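Local coordinates for protein D-alanyl-D-alanine carboxypeptidase (Enterococcus faecalis V583, PDB 5ZHW) that removes the C-terminal D-alanine from peptidoglycan-derived pentapeptides as a zinc-dependent carboxypeptidase, an activity tied to antibiotic resistance, at residues P91-G96 / L144-N149; E105-K110 / E127-V132; I174-P179 / P191-Y196. One frame throughout, in Å; residues are numbered along the deposited sequence.

Contact 1: residues P91-G96 / L144-N149; sequences PIVASG and LAVDIN. With CU (copper (II) ion), chain C; DAL (D-alanine), chain E.
D147 on one strand faces both A94 and S95 on the other. The strands run antiparallel, 4.7 Å apart at closest approach. I92 and N149 form a hydrogen-bonded pair, joined by I92 N to N149 O and N149 N to I92 O. V93 and I148 follow as a non-hydrogen-bonded pair. The register then slips by one residue. A94 N donates to D147 O at 2.8 Å, while S95 N reaches the same oxygen only weakly, at 3.4 Å. D147 N returns a nearly straight bond to S95 O (169° at the hydrogen). This is a classic beta bulge.

The D147 side chain can be followed outward. Its CB packs near the S95 backbone, 3.9 Å from S95 O. With chi1 at -65°, CG swings away from the carbonyl carbon and carries the carboxylate out to the metal. OD1 binds the copper ion at 1.9 Å. The next ligand is the peptide carbonyl O of a bound D-Ala-D-Ala dipeptide, at the bond this enzyme cleaves. H140 and H193 complete the set. OD2 lies 3.7 Å from S95 CB, and its stronger partner is R98, in a salt bridge. R98 also bonds S95 OG and ties D147 to S95 across the bulge.

The V93 and I148 side chains lie on the other face of the sheet. V93 CG1 meets V146 CG1 at 3.9 Å. P91 CB presses on I148 CG2 at 3.5 Å, tighter than usual for two carbons. Helices 74-86 and 157-167 cover this apolar side.

D147 is an experimentally established zinc ligand, and copper occupies the site here. With OD1 on the metal and OD2 on R98, both carboxylate oxygens are engaged. That probably fixes the rotation of the carboxylate and keeps OD1 turned to the metal.

Contact 2: residues E105-K110 / E127-V132; sequences EIMDEK and EAETWV. With DAL (D-alanine), chain E; DAL (D-alanine), chain D.
M107 and V132 bring their CA atoms to 5.5 Å, and K110 and A128 approach similarly, where helix 100-116 meets the end of helix 121-129 and the turn beyond it. No hydrogen bond crosses between the segments. V132 fills the centre with its two methyl groups. A chi1 of -175° sets CG1 opposite its own backbone nitrogen and lays it on the helix backbone, 3.7 Å from M107 CA. The same methyl meets I106 CG2 at 3.7 Å, the two side chains crossing at about a right angle. CG2 points the other way along the helix, to K110 CB. One turn back, A128 CB sits against K110 CG at 3.6 Å.

The two helices are consecutive in the VanY-type peptidase domain, joined by a short connection, and the chain leaving them lines the substrate site. W131 and V132 are substrate-binding residues. W131 O accepts from the peptide N of the D-Ala-D-Ala dipeptide at 3.1 Å, and A133 N and S138 OG add further bonds to the ligand. V132 CG2 and I106 CG2 each lie 3.9 Å from the amino-terminal N of the dipeptide.

The K110 chain bends at chi2 and chi3 and carries CE past W131 CB. NZ is 5.0 Å from the centroid of the W131 five-membered ring, at most a weak cation-pi attraction; its salt bridge is with E113. The extended selenomethionine at M107 brings CE to E129 CG at 4.1 Å.

Contact 3: residues I174-P179 / P191-Y196; sequences IRRYPP and PWHYRY. With CU (copper (II) ion), chain C; DAL (D-alanine), chain E; DAL (D-alanine), chain D.
R176 and Y177 pack closely against H193. Y177 CE2 sits over the centre of one imidazole face, 3.5 Å from H193 CD2. The rings are oblique, with planes at 48°. R176 CB comes to the imidazole edge, 3.6 Å from H193 CD2. A chi1 of -176° swings the imidazole away from the H193 backbone N and turns ND1 to the copper ion, bound at 2.0 Å. E139 accepts from NE2 on the far side of the ring and also pairs with R176 and R195. This second shell probably orients the histidine.

Beside this cluster R176 N donates to H193 O at 3.3 Å, and a water bridges Y177 N and H193 O. Further along, I174 and R195 form an antiparallel hydrogen-bonded pair. Here Y194 CD2 lies 3.2 Å from I174 O, and the Y194 OH is 3.5 Å from R175 CG.

Only the R175 tip is looser, its NH2 3.8 Å from P191 CB. D165 and N189 hold this guanidinium.

Strand 173-175 forms one edge of the four-stranded sheet, with 193-196 between it and 145-150. Helix 157-167 packs against Y194, and helix 212-219 against I174, R176 and R195.

In the fold
After the N-terminal strand pair and helix 74-86, the chain enters strand 91-95. Contact 1 pairs it with strand 145-150 and closes a largely helical excursion. Contact 2 lies within that excursion: 127-132 packs on helix 100-116 before the chain returns to strand 145-150. Contact 3 comes later, in series with both, and closes the short loop between strands 173-175 and 193-196. Contacts 1 and 3 share the antiparallel sheet, where 145-150 and 193-196 are neighbours joined by V146 O to Y194 N and I148 N to W192 O. Each supplies one metal ligand, D147 and H193; H140 comes from the chain before strand 145-150. Contact 2 brings the substrate-binding side, and W131 touches W192 of contact 3.

Contact 1: residues P91-G96 / L144-N149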
loop_
_atom_site.group_PDB
_atom_site.type_symbol
_atom_site.label_atom_id
_atom_site.label_comp_id
_atom_site.label_asym_id
_atom_site.label_seq_id
_atom_site.Cartn_x
_atom_site.Cartn_y
_atom_site.Cartn_z
ATOM N N PRO A 91 -9.620 -4.213 11.540
ATOM C CA PRO A 91 -8.303 -3.948 10.997
ATOM C C PRO A 91 -7.604 -2.843 11.767
ATOM O O PRO A 91 -8.221 -2.134 12.564
ATOM C CB PRO A 91 -8.607 -3.496 9.573
ATOM C CG PRO A 91 -9.910 -2.791 9.703
ATOM C CD PRO A 91 -10.626 -3.330 10.918
ATOM N N ILE A 92 -6.313 -2.715 11.526
ATOM C CA ILE A 92 -5.541 -1.608 12.074
ATOM C C ILE A 92 -4.631 -1.110 10.987
ATOM O O ILE A 92 -4.280 -1.866 10.078
ATOM C CB ILE A 92 -4.684 -2.041 13.285
ATOM C CG1 ILE A 92 -3.720 -3.166 12.895
ATOM C CG2 ILE A 92 -5.592 -2.444 14.450
ATOM C CD1 ILE A 92 -2.647 -3.413 13.929
ATOM N N VAL A 93 -4.215 0.142 11.097
ATOM C CA VAL A 93 -3.230 0.683 10.180
ATOM C C VAL A 93 -1.873 0.384 10.782
ATOM O O VAL A 93 -1.463 1.037 11.739
ATOM C CB VAL A 93 -3.416 2.183 9.961
ATOM C CG1 VAL A 93 -2.347 2.717 9.028
ATOM C CG2 VAL A 93 -4.800 2.455 9.401
ATOM N N ALA A 94 -1.177 -0.593 10.217
ATOM C CA ALA A 94 0.146 -0.930 10.691
ATOM C C ALA A 94 1.187 0.111 10.248
ATOM O O ALA A 94 2.113 0.396 10.995
ATOM C CB ALA A 94 0.541 -2.315 10.228
ATOM N N SER A 95 1.010 0.687 9.058
ATOM C CA SER A 95 1.939 1.672 8.505
ATOM C C SER A 95 1.245 2.557 7.465
ATOM O O SER A 95 0.633 2.043 6.522
ATOM C CB SER A 95 3.122 0.953 7.859
ATOM O OG SER A 95 4.105 1.868 7.412
ATOM N N GLY A 96 1.313 3.877 7.657
ATOM C CA GLY A 96 0.832 4.848 6.672
ATOM C C GLY A 96 2.009 5.609 6.059
ATOM O O GLY A 96 2.890 5.012 5.456
ATOM N N LEU A 144 -0.667 8.094 0.630
ATOM C CA LEU A 144 -1.806 7.524 -0.062
ATOM C C LEU A 144 -1.941 6.033 0.162
ATOM O O LEU A 144 -2.936 5.454 -0.266
ATOM C CB LEU A 144 -1.727 7.816 -1.579
ATOM C CG LEU A 144 -1.978 9.271 -2.002
ATOM C CD1 LEU A 144 -1.986 9.405 -3.523
ATOM C CD2 LEU A 144 -3.285 9.783 -1.426
ATOM N N ALA A 145 -0.959 5.411 0.815
ATOM C CA ALA A 145 -0.948 3.957 1.015
ATOM C C ALA A 145 -0.975 3.631 2.505
ATOM O O ALA A 145 -0.319 4.296 3.308
ATOM C CB ALA A 145 0.298 3.346 0.389
ATOM N N VAL A 146 -1.731 2.604 2.853
ATOM C CA VAL A 146 -1.727 2.051 4.204
ATOM C C VAL A 146 -1.493 0.556 4.142
ATOM O O VAL A 146 -2.009 -0.115 3.232
ATOM C CB VAL A 146 -3.035 2.336 4.972
ATOM C CG1 VAL A 146 -3.122 3.817 5.331
ATOM C CG2 VAL A 146 -4.258 1.915 4.207
ATOM N N ASP A 147 -0.681 0.055 5.082
ATOM C CA ASP A 147 -0.568 -1.361 5.332
ATOM C C ASP A 147 -1.544 -1.666 6.432
ATOM O O ASP A 147 -1.460 -1.105 7.523
ATOM C CB ASP A 147 0.836 -1.767 5.761
ATOM C CG ASP A 147 1.855 -1.561 4.680
ATOM O OD1 ASP A 147 1.496 -1.558 3.485
ATOM O OD2 ASP A 147 3.024 -1.375 5.024
ATOM N N ILE A 148 -2.497 -2.537 6.117
ATOM C CA ILE A 148 -3.587 -2.856 7.003
ATOM C C ILE A 148 -3.344 -4.277 7.481
ATOM O O ILE A 148 -3.100 -5.168 6.652
ATOM C CB ILE A 148 -4.929 -2.761 6.286
ATOM C CG1 ILE A 148 -5.178 -1.323 5.816
ATOM C CG2 ILE A 148 -6.059 -3.202 7.223
ATOM C CD1 ILE A 148 -6.272 -1.193 4.761
ATOM N N ASN A 149 -3.372 -4.458 8.802
ATOM C CA ASN A 149 -3.258 -5.765 9.458
ATOM C C ASN A 149 -4.529 -5.993 10.271
ATOM O O ASN A 149 -5.374 -5.108 10.384
ATOM C CB ASN A 149 -2.039 -5.796 10.396
ATOM C CG ASN A 149 -0.707 -5.922 9.660
ATOM O OD1 ASN A 149 -0.629 -6.299 8.477
ATOM N ND2 ASN A 149 0.356 -5.613 10.367
HETATM CU CU CU C . 2.830 -1.046 2.197
HETATM N N DAL E . 7.090 -2.628 3.788
HETATM C CA DAL E . 5.980 -3.408 3.192
HETATM C CB DAL E . 6.405 -4.826 2.763
HETATM C C DAL E . 5.322 -2.650 2.018
HETATM O O DAL E . 4.101 -2.521 2.019
#

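Contact 2: residues E105-K110 / E127-V132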
loop_
_atom_site.group_PDB
_atom_site.type_symbol
_atom_site.label_atom_id
_atom_site.label_comp_id
_atom_site.label_asym_id
_atom_site.label_seq_id
_atom_site.Cartn_x
_atom_site.Cartn_y
_atom_site.Cartn_z
ATOM N N GLU A 105 15.268 2.648 6.372
ATOM C CA GLU A 105 15.395 1.728 7.451
ATOM C C GLU A 105 14.576 0.471 7.252
ATOM O O GLU A 105 15.024 -0.575 7.566
ATOM C CB GLU A 105 15.074 2.380 8.788
ATOM C CG GLU A 105 15.995 3.503 9.190
ATOM C CD GLU A 105 15.533 4.266 10.400
ATOM O OE1 GLU A 105 14.565 3.886 11.025
ATOM O OE2 GLU A 105 16.152 5.255 10.725
ATOM N N ILE A 106 13.372 0.602 6.741
ATOM C CA ILE A 106 12.535 -0.545 6.511
ATOM C C ILE A 106 13.195 -1.418 5.474
ATOM O O ILE A 106 13.221 -2.592 5.609
ATOM C CB ILE A 106 11.106 -0.171 6.117
ATOM C CG1 ILE A 106 10.379 0.441 7.293
ATOM C CG2 ILE A 106 10.345 -1.379 5.629
ATOM C CD1 ILE A 106 9.005 0.908 6.952
HETATM N N MSE A 107 13.744 -0.786 4.440
HETATM C CA MSE A 107 14.454 -1.487 3.384
HETATM C C MSE A 107 15.714 -2.160 3.873
HETATM O O MSE A 107 15.996 -3.303 3.455
HETATM C CB MSE A 107 14.816 -0.493 2.285
HETATM C CG MSE A 107 15.573 -1.178 1.155
HETATM SE SE MSE A 107 16.039 0.151 -0.224
HETATM C CE MSE A 107 16.963 -1.061 -1.472
ATOM N N ASP A 108 16.475 -1.492 4.740
ATOM C CA ASP A 108 17.710 -2.036 5.248
ATOM C C ASP A 108 17.405 -3.255 6.086
ATOM O O ASP A 108 18.130 -4.189 6.075
ATOM C CB ASP A 108 18.479 -0.993 6.034
ATOM C CG ASP A 108 19.045 0.089 5.170
ATOM O OD1 ASP A 108 19.040 -0.036 3.971
ATOM O OD2 ASP A 108 19.499 1.078 5.690
ATOM N N GLU A 109 16.329 -3.209 6.832
ATOM C CA GLU A 109 15.930 -4.318 7.633
ATOM C C GLU A 109 15.564 -5.506 6.768
ATOM O O GLU A 109 15.908 -6.590 7.090
ATOM C CB GLU A 109 14.889 -3.921 8.670
ATOM C CG GLU A 109 15.564 -3.068 9.722
ATOM C CD GLU A 109 14.698 -2.650 10.877
ATOM O OE1 GLU A 109 13.586 -2.158 10.647
ATOM O OE2 GLU A 109 15.157 -2.787 12.026
ATOM N N LYS A 110 14.872 -5.277 5.664
ATOM C CA LYS A 110 14.551 -6.346 4.716
ATOM C C LYS A 110 15.825 -6.924 4.076
ATOM O O LYS A 110 15.930 -8.138 3.921
ATOM C CB LYS A 110 13.550 -5.866 3.654
ATOM C CG LYS A 110 13.081 -6.921 2.656
ATOM C CD LYS A 110 12.370 -8.113 3.300
ATOM C CE LYS A 110 11.050 -7.743 3.963
ATOM N NZ LYS A 110 10.310 -8.966 4.394
ATOM N N GLU A 127 16.732 -8.641 -4.019
ATOM C CA GLU A 127 15.554 -9.380 -3.535
ATOM C C GLU A 127 14.656 -8.565 -2.602
ATOM O O GLU A 127 13.435 -8.723 -2.633
ATOM C CB GLU A 127 15.947 -10.726 -2.893
ATOM C CG GLU A 127 15.919 -11.892 -3.895
ATOM C CD GLU A 127 14.572 -12.588 -4.021
ATOM O OE1 GLU A 127 13.695 -12.347 -3.167
ATOM O OE2 GLU A 127 14.396 -13.406 -4.964
ATOM N N ALA A 128 15.254 -7.711 -1.771
ATOM C CA ALA A 128 14.491 -6.847 -0.866
ATOM C C ALA A 128 13.587 -5.866 -1.627
ATOM O O ALA A 128 12.480 -5.567 -1.179
ATOM C CB ALA A 128 15.430 -6.082 0.060
ATOM N N GLU A 129 14.062 -5.385 -2.775
ATOM C CA GLU A 129 13.287 -4.479 -3.631
ATOM C C GLU A 129 11.953 -5.059 -4.097
ATOM O O GLU A 129 11.024 -4.307 -4.359
ATOM C CB GLU A 129 14.083 -4.035 -4.860
ATOM C CG GLU A 129 15.141 -2.988 -4.581
ATOM C CD GLU A 129 15.449 -2.130 -5.801
ATOM O OE1 GLU A 129 16.612 -2.162 -6.264
ATOM O OE2 GLU A 129 14.532 -1.418 -6.291
ATOM N N THR A 130 11.852 -6.383 -4.193
ATOM C CA THR A 130 10.575 -7.005 -4.511
ATOM C C THR A 130 9.531 -6.863 -3.393
ATOM O O THR A 130 8.359 -7.140 -3.632
ATOM C CB THR A 130 10.718 -8.497 -4.897
ATOM O OG1 THR A 130 11.077 -9.281 -3.757
ATOM C CG2 THR A 130 11.766 -8.693 -5.998
ATOM N N TRP A 131 9.955 -6.472 -2.188
ATOM C CA TRP A 131 9.069 -6.290 -1.023
ATOM C C TRP A 131 9.018 -4.859 -0.504
ATOM O O TRP A 131 7.968 -4.393 -0.069
ATOM C CB TRP A 131 9.527 -7.190 0.126
ATOM C CG TRP A 131 9.423 -8.627 -0.189
ATOM C CD1 TRP A 131 10.420 -9.440 -0.665
ATOM C CD2 TRP A 131 8.249 -9.440 -0.085
ATOM N NE1 TRP A 131 9.933 -10.713 -0.857
ATOM C CE2 TRP A 131 8.605 -10.744 -0.512
ATOM C CE3 TRP A 131 6.929 -9.196 0.326
ATOM C CZ2 TRP A 131 7.690 -11.806 -0.534
ATOM C CZ3 TRP A 131 6.010 -10.257 0.307
ATOM C CH2 TRP A 131 6.401 -11.549 -0.119
ATOM N N VAL A 132 10.153 -4.167 -0.523
ATOM C CA VAL A 132 10.255 -2.816 0.014
ATOM C C VAL A 132 10.894 -1.944 -1.047
ATOM O O VAL A 132 11.968 -2.258 -1.532
ATOM C CB VAL A 132 11.072 -2.797 1.319
ATOM C CG1 VAL A 132 11.069 -1.397 1.952
ATOM C CG2 VAL A 132 10.510 -3.827 2.306
HETATM N N DAL E . 7.090 -2.628 3.788
HETATM C CA DAL E . 5.980 -3.408 3.192
HETATM C CB DAL E . 6.405 -4.826 2.763
HETATM C C DAL E . 5.322 -2.650 2.018
HETATM O O DAL E . 4.101 -2.521 2.019
HETATM N N DAL D . 6.179 -2.191 1.055
HETATM C CA DAL D . 5.783 -1.425 -0.172
HETATM C CB DAL D . 6.166 -2.177 -1.475
HETATM C C DAL D . 6.531 -0.089 -0.174
HETATM O O DAL D . 7.680 -0.094 0.180
HETATM O OXT DAL D . 5.954 0.896 -0.618
#

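Contact 3: residues I174-P179 / P191-Y196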
loop_
_atom_site.group_PDB
_atom_site.type_symbol
_atom_site.label_atom_id
_atom_site.label_comp_id
_atom_site.label_asym_id
_atom_site.label_seq_id
_atom_site.Cartn_x
_atom_site.Cartn_y
_atom_site.Cartn_z
ATOM N N ILE A 174 -7.462 0.158 -3.497
ATOM C CA ILE A 174 -7.196 -1.032 -4.258
ATOM C C ILE A 174 -6.117 -1.837 -3.595
ATOM O O ILE A 174 -5.230 -1.290 -2.925
ATOM C CB ILE A 174 -6.773 -0.728 -5.704
ATOM C CG1 ILE A 174 -5.529 0.182 -5.756
ATOM C CG2 ILE A 174 -7.947 -0.094 -6.426
ATOM C CD1 ILE A 174 -4.983 0.418 -7.149
ATOM N N ARG A 175 -6.216 -3.146 -3.797
ATOM C CA ARG A 175 -5.157 -4.069 -3.465
ATOM C C ARG A 175 -4.033 -3.816 -4.463
ATOM O O ARG A 175 -4.086 -4.250 -5.604
ATOM C CB ARG A 175 -5.688 -5.502 -3.541
ATOM C CG ARG A 175 -4.708 -6.521 -3.018
ATOM C CD ARG A 175 -5.276 -7.918 -3.135
ATOM N NE ARG A 175 -4.307 -8.936 -2.746
ATOM C CZ ARG A 175 -4.594 -10.238 -2.632
ATOM N NH1 ARG A 175 -5.824 -10.690 -2.894
ATOM N NH2 ARG A 175 -3.642 -11.106 -2.257
ATOM N N ARG A 176 -3.034 -3.061 -4.035
ATOM C CA ARG A 176 -2.071 -2.505 -4.951
ATOM C C ARG A 176 -1.191 -3.516 -5.667
ATOM O O ARG A 176 -0.855 -3.308 -6.847
ATOM C CB ARG A 176 -1.173 -1.516 -4.212
ATOM C CG ARG A 176 -0.180 -0.761 -5.088
ATOM C CD ARG A 176 -0.871 0.110 -6.127
ATOM N NE ARG A 176 0.090 0.832 -6.948
ATOM C CZ ARG A 176 0.732 0.347 -8.014
ATOM N NH1 ARG A 176 0.552 -0.897 -8.430
ATOM N NH2 ARG A 176 1.565 1.135 -8.690
ATOM N N TYR A 177 -0.785 -4.568 -4.950
ATOM C CA TYR A 177 0.203 -5.519 -5.434
ATOM C C TYR A 177 -0.388 -6.944 -5.382
ATOM O O TYR A 177 -0.066 -7.747 -4.500
ATOM C CB TYR A 177 1.509 -5.412 -4.629
ATOM C CG TYR A 177 2.096 -4.018 -4.553
ATOM C CD1 TYR A 177 2.513 -3.356 -5.702
ATOM C CD2 TYR A 177 2.230 -3.360 -3.323
ATOM C CE1 TYR A 177 3.052 -2.071 -5.640
ATOM C CE2 TYR A 177 2.774 -2.088 -3.242
ATOM C CZ TYR A 177 3.186 -1.438 -4.409
ATOM O OH TYR A 177 3.712 -0.154 -4.344
ATOM N N PRO A 178 -1.287 -7.253 -6.322
ATOM C CA PRO A 178 -1.885 -8.574 -6.289
ATOM C C PRO A 178 -0.970 -9.658 -6.866
ATOM O O PRO A 178 -0.105 -9.370 -7.715
ATOM C CB PRO A 178 -3.163 -8.398 -7.105
ATOM C CG PRO A 178 -2.841 -7.315 -8.076
ATOM C CD PRO A 178 -1.851 -6.414 -7.394
ATOM N N PRO A 179 -1.149 -10.902 -6.397
ATOM C CA PRO A 179 -0.271 -12.015 -6.783
ATOM C C PRO A 179 -0.153 -12.219 -8.308
ATOM O O PRO A 179 0.932 -12.477 -8.813
ATOM C CB PRO A 179 -0.910 -13.230 -6.087
ATOM C CG PRO A 179 -2.329 -12.842 -5.820
ATOM C CD PRO A 179 -2.301 -11.358 -5.589
ATOM N N PRO A 191 -0.747 -8.688 0.598
ATOM C CA PRO A 191 -2.203 -8.570 0.825
ATOM C C PRO A 191 -2.592 -7.526 1.859
ATOM O O PRO A 191 -3.764 -7.244 1.995
ATOM C CB PRO A 191 -2.634 -9.990 1.271
ATOM C CG PRO A 191 -1.372 -10.657 1.726
ATOM C CD PRO A 191 -0.231 -10.021 0.979
ATOM N N TRP A 192 -1.608 -6.976 2.573
ATOM C CA TRP A 192 -1.790 -5.842 3.494
ATOM C C TRP A 192 -1.729 -4.424 2.862
ATOM O O TRP A 192 -2.213 -3.479 3.461
ATOM C CB TRP A 192 -0.755 -5.918 4.631
ATOM C CG TRP A 192 0.627 -6.036 4.120
ATOM C CD1 TRP A 192 1.407 -5.037 3.672
ATOM C CD2 TRP A 192 1.374 -7.247 3.938
ATOM N NE1 TRP A 192 2.597 -5.531 3.229
ATOM C CE2 TRP A 192 2.605 -6.891 3.383
ATOM C CE3 TRP A 192 1.119 -8.594 4.199
ATOM C CZ2 TRP A 192 3.601 -7.841 3.086
ATOM C CZ3 TRP A 192 2.105 -9.538 3.904
ATOM C CH2 TRP A 192 3.327 -9.152 3.354
ATOM N N HIS A 193 -1.146 -4.267 1.679
ATOM C CA HIS A 193 -0.867 -2.920 1.137
ATOM C C HIS A 193 -2.000 -2.421 0.234
ATOM O O HIS A 193 -2.208 -2.934 -0.873
ATOM C CB HIS A 193 0.458 -2.906 0.395
ATOM C CG HIS A 193 0.877 -1.550 -0.100
ATOM N ND1 HIS A 193 1.957 -0.867 0.419
ATOM C CD2 HIS A 193 0.395 -0.781 -1.110
ATOM C CE1 HIS A 193 2.105 0.271 -0.244
ATOM N NE2 HIS A 193 1.170 0.345 -1.176
ATOM N N TYR A 194 -2.692 -1.399 0.723
ATOM C CA TYR A 194 -3.828 -0.784 0.052
ATOM C C TYR A 194 -3.533 0.682 -0.309
ATOM O O TYR A 194 -2.972 1.421 0.504
ATOM C CB TYR A 194 -5.102 -0.958 0.906
ATOM C CG TYR A 194 -5.630 -2.331 0.654
ATOM C CD1 TYR A 194 -5.059 -3.460 1.271
ATOM C CD2 TYR A 194 -6.600 -2.534 -0.305
ATOM C CE1 TYR A 194 -5.501 -4.743 0.958
ATOM C CE2 TYR A 194 -7.036 -3.802 -0.623
ATOM C CZ TYR A 194 -6.496 -4.907 0.006
ATOM O OH TYR A 194 -6.992 -6.138 -0.365
ATOM N N ARG A 195 -3.904 1.059 -1.537
ATOM C CA ARG A 195 -3.603 2.360 -2.116
ATOM C C ARG A 195 -4.899 3.077 -2.422
ATOM O O ARG A 195 -5.781 2.479 -3.050
ATOM C CB ARG A 195 -2.789 2.155 -3.387
ATOM C CG ARG A 195 -2.742 3.317 -4.372
ATOM C CD ARG A 195 -2.137 4.569 -3.789
ATOM N NE ARG A 195 -2.423 5.679 -4.679
ATOM C CZ ARG A 195 -1.698 6.052 -5.735
ATOM N NH1 ARG A 195 -0.582 5.433 -6.061
ATOM N NH2 ARG A 195 -2.112 7.087 -6.475
ATOM N N TYR A 196 -5.022 4.334 -1.976
ATOM C CA TYR A 196 -6.171 5.168 -2.342
ATOM C C TYR A 196 -6.010 5.712 -3.782
ATOM O O TYR A 196 -5.021 6.384 -4.096
ATOM C CB TYR A 196 -6.375 6.351 -1.394
ATOM C CG TYR A 196 -7.638 7.131 -1.739
ATOM C CD1 TYR A 196 -8.896 6.671 -1.338
ATOM C CD2 TYR A 196 -7.576 8.309 -2.478
ATOM C CE1 TYR A 196 -10.048 7.357 -1.661
ATOM C CE2 TYR A 196 -8.721 9.005 -2.812
ATOM C CZ TYR A 196 -9.954 8.525 -2.398
ATOM O OH TYR A 196 -11.086 9.210 -2.713
HETATM CU CU CU C . 2.830 -1.046 2.197
HETATM N N DAL E . 7.090 -2.628 3.788
HETATM C CA DAL E . 5.980 -3.408 3.192
HETATM C CB DAL E . 6.405 -4.826 2.763
HETATM C C DAL E . 5.322 -2.650 2.018
HETATM O O DAL E . 4.101 -2.521 2.019
HETATM N N DAL D . 6.179 -2.191 1.055
HETATM C CA DAL D . 5.783 -1.425 -0.172
HETATM C CB DAL D . 6.166 -2.177 -1.475
HETATM C C DAL D . 6.531 -0.089 -0.174
HETATM O O DAL D . 7.680 -0.094 0.180
HETATM O OXT DAL D . 5.954 0.896 -0.618
HETATM O O HOH W 1 -1.447 -5.138 -2.280
#